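Local coordinates for protein putative hydrolase (Agrobacterium vitis, PDB 3LLC) that probably acts as an alpha/beta-hydrolase-fold esterase, perhaps an acyl-protein thioesterase that removes fatty acyl groups from proteins, at residues Gly116-Leu121 and Ala146-Ser151. Residues are numbered along the deposited sequence; the frame is centred on the assembly and turned at random.
Sequences GGWIAL and APDFTS
The indole of Trp118 lies with one face over the turn Ala146-Phe149, covering the Pro147-Asp148 peptide. With CG anti to the backbone N (chi1 -171°), the ring reaches out from its helix to the turn. Asp148 N sits 3.4 Å from Trp118 CD2, above the middle of the ring system, while Pro147 CA makes a CH-pi contact 4.1 Å from the centroid of the five-membered ring. A broad, flat indole suits this surface, since it can cover Pro147 CA and Asp148 N at once. Toward the far end of the indole, the six-membered ring turns its edge to the face of Phe149 in an offset edge-to-face pair, centroids 5.3 Å apart and planes at 77°; an aromatic residue fits here because its face can receive the indole C-H edge. Thr150 OG1 lies at the same rim, 3.7 Å from Trp118 CH2.

The polar ends of Trp118 and Asp148 find their partners outside the two segments: Trp118 NE1 bonds to Asn196 O, and the Asp148 carboxylate accepts from the backbone N of Val198 and Met199. The turn is type II, with proline suited to its second position; Asp148 follows with positive phi (54°). One turn further along the helix from Trp118, Leu121 brings a branched apolar end to the pyrrolidine ring, its CD1 touching Pro147 CB at 4.1 Å.

Gly116 probably closes the GxSxG nucleophile elbow of this alpha/beta hydrolase, and Ala146 is backbone-bonded to Ser114, the likely nucleophile. The contact thus joins helix 115-128, which follows the elbow, to the loop between strand 136-143 and helix 149-154, with Ile89 of helix 89-103 also packing on Trp118 and Met140 of strand 136-143 on Leu121.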
loop_
_atom_site.group_PDB
_atom_site.type_symbol
_atom_site.label_atom_id
_atom_site.label_comp_id
_atom_site.label_asym_id
_atom_site.label_seq_id
_atom_site.Cartn_x
_atom_site.Cartn_y
_atom_site.Cartn_z
ATOM N N GLY A 116 0.649 2.290 -0.964
ATOM C CA GLY A 116 0.326 0.930 -0.546
ATOM C C GLY A 116 -0.659 0.241 -1.503
ATOM O O GLY A 116 -0.681 -0.988 -1.606
ATOM N N GLY A 117 -1.488 1.033 -2.191
ATOM C CA GLY A 117 -2.364 0.543 -3.266
ATOM C C GLY A 117 -1.610 0.050 -4.484
ATOM O O GLY A 117 -1.988 -0.960 -5.105
ATOM N N TRP A 118 -0.514 0.738 -4.822
ATOM C CA TRP A 118 0.392 0.270 -5.908
ATOM C C TRP A 118 1.018 -1.052 -5.495
ATOM O O TRP A 118 1.053 -2.014 -6.280
ATOM C CB TRP A 118 1.507 1.325 -6.146
ATOM C CG TRP A 118 2.407 1.140 -7.365
ATOM C CD1 TRP A 118 2.398 0.128 -8.264
ATOM C CD2 TRP A 118 3.419 2.062 -7.804
ATOM N NE1 TRP A 118 3.369 0.346 -9.235
ATOM C CE2 TRP A 118 4.006 1.528 -8.965
ATOM C CE3 TRP A 118 3.896 3.279 -7.312
ATOM C CZ2 TRP A 118 5.037 2.181 -9.661
ATOM C CZ3 TRP A 118 4.911 3.921 -7.986
ATOM C CH2 TRP A 118 5.478 3.382 -9.151
ATOM N N ILE A 119 1.532 -1.096 -4.268
ATOM C CA ILE A 119 2.196 -2.310 -3.794
ATOM C C ILE A 119 1.177 -3.474 -3.710
ATOM O O ILE A 119 1.513 -4.600 -4.084
ATOM C CB ILE A 119 3.002 -2.048 -2.478
ATOM C CG1 ILE A 119 4.125 -1.028 -2.755
ATOM C CG2 ILE A 119 3.600 -3.357 -1.893
ATOM C CD1 ILE A 119 4.834 -0.527 -1.506
ATOM N N ALA A 120 -0.060 -3.197 -3.293
ATOM C CA ALA A 120 -1.122 -4.236 -3.274
ATOM C C ALA A 120 -1.359 -4.850 -4.650
ATOM O O ALA A 120 -1.477 -6.084 -4.780
ATOM C CB ALA A 120 -2.456 -3.663 -2.728
ATOM N N LEU A 121 -1.425 -3.995 -5.677
ATOM C CA LEU A 121 -1.633 -4.460 -7.081
ATOM C C LEU A 121 -0.450 -5.305 -7.581
ATOM O O LEU A 121 -0.650 -6.364 -8.203
ATOM C CB LEU A 121 -1.900 -3.233 -7.985
ATOM C CG LEU A 121 -3.212 -2.488 -7.731
ATOM C CD1 LEU A 121 -3.263 -1.061 -8.337
ATOM C CD2 LEU A 121 -4.350 -3.358 -8.264
ATOM N N ALA A 146 -2.270 4.975 -5.435
ATOM C CA ALA A 146 -1.323 5.741 -6.253
ATOM C C ALA A 146 -0.463 4.845 -7.152
ATOM O O ALA A 146 0.777 4.983 -7.203
ATOM C CB ALA A 146 -0.413 6.637 -5.317
ATOM N N PRO A 147 -1.111 3.960 -7.946
ATOM C CA PRO A 147 -0.307 3.179 -8.913
ATOM C C PRO A 147 0.447 4.077 -9.876
ATOM O O PRO A 147 -0.083 5.091 -10.321
ATOM C CB PRO A 147 -1.384 2.351 -9.677
ATOM C CG PRO A 147 -2.659 3.170 -9.542
ATOM C CD PRO A 147 -2.551 3.744 -8.111
ATOM N N ASP A 148 1.674 3.671 -10.238
ATOM C CA ASP A 148 2.472 4.327 -11.265
ATOM C C ASP A 148 2.645 5.827 -10.980
ATOM O O ASP A 148 2.759 6.614 -11.912
ATOM C CB ASP A 148 1.858 4.138 -12.653
ATOM C CG ASP A 148 1.579 2.645 -12.978
ATOM O OD1 ASP A 148 2.119 1.779 -12.223
ATOM O OD2 ASP A 148 0.855 2.382 -13.981
ATOM N N PHE A 149 2.718 6.196 -9.700
ATOM C CA PHE A 149 2.795 7.628 -9.375
ATOM C C PHE A 149 4.054 8.293 -9.925
ATOM O O PHE A 149 4.033 9.487 -10.287
ATOM C CB PHE A 149 2.532 7.924 -7.866
ATOM C CG PHE A 149 3.677 7.625 -6.924
ATOM C CD1 PHE A 149 4.792 8.432 -6.852
ATOM C CD2 PHE A 149 3.574 6.566 -6.008
ATOM C CE1 PHE A 149 5.809 8.149 -5.934
ATOM C CE2 PHE A 149 4.598 6.295 -5.101
ATOM C CZ PHE A 149 5.688 7.079 -5.064
ATOM N N THR A 150 5.169 7.555 -9.995
ATOM C CA THR A 150 6.433 8.146 -10.468
ATOM C C THR A 150 6.327 8.575 -11.931
ATOM O O THR A 150 6.704 9.688 -12.273
ATOM C CB THR A 150 7.650 7.198 -10.246
ATOM O OG1 THR A 150 7.425 5.967 -10.959
ATOM C CG2 THR A 150 7.852 6.910 -8.748
ATOM N N SER A 151 5.766 7.723 -12.801
ATOM C CA SER A 151 5.682 8.035 -14.202
ATOM C C SER A 151 4.451 8.899 -14.552
ATOM O O SER A 151 4.504 9.710 -15.506
ATOM C CB SER A 151 5.661 6.745 -15.068
ATOM O OG SER A 151 4.576 5.907 -14.724
#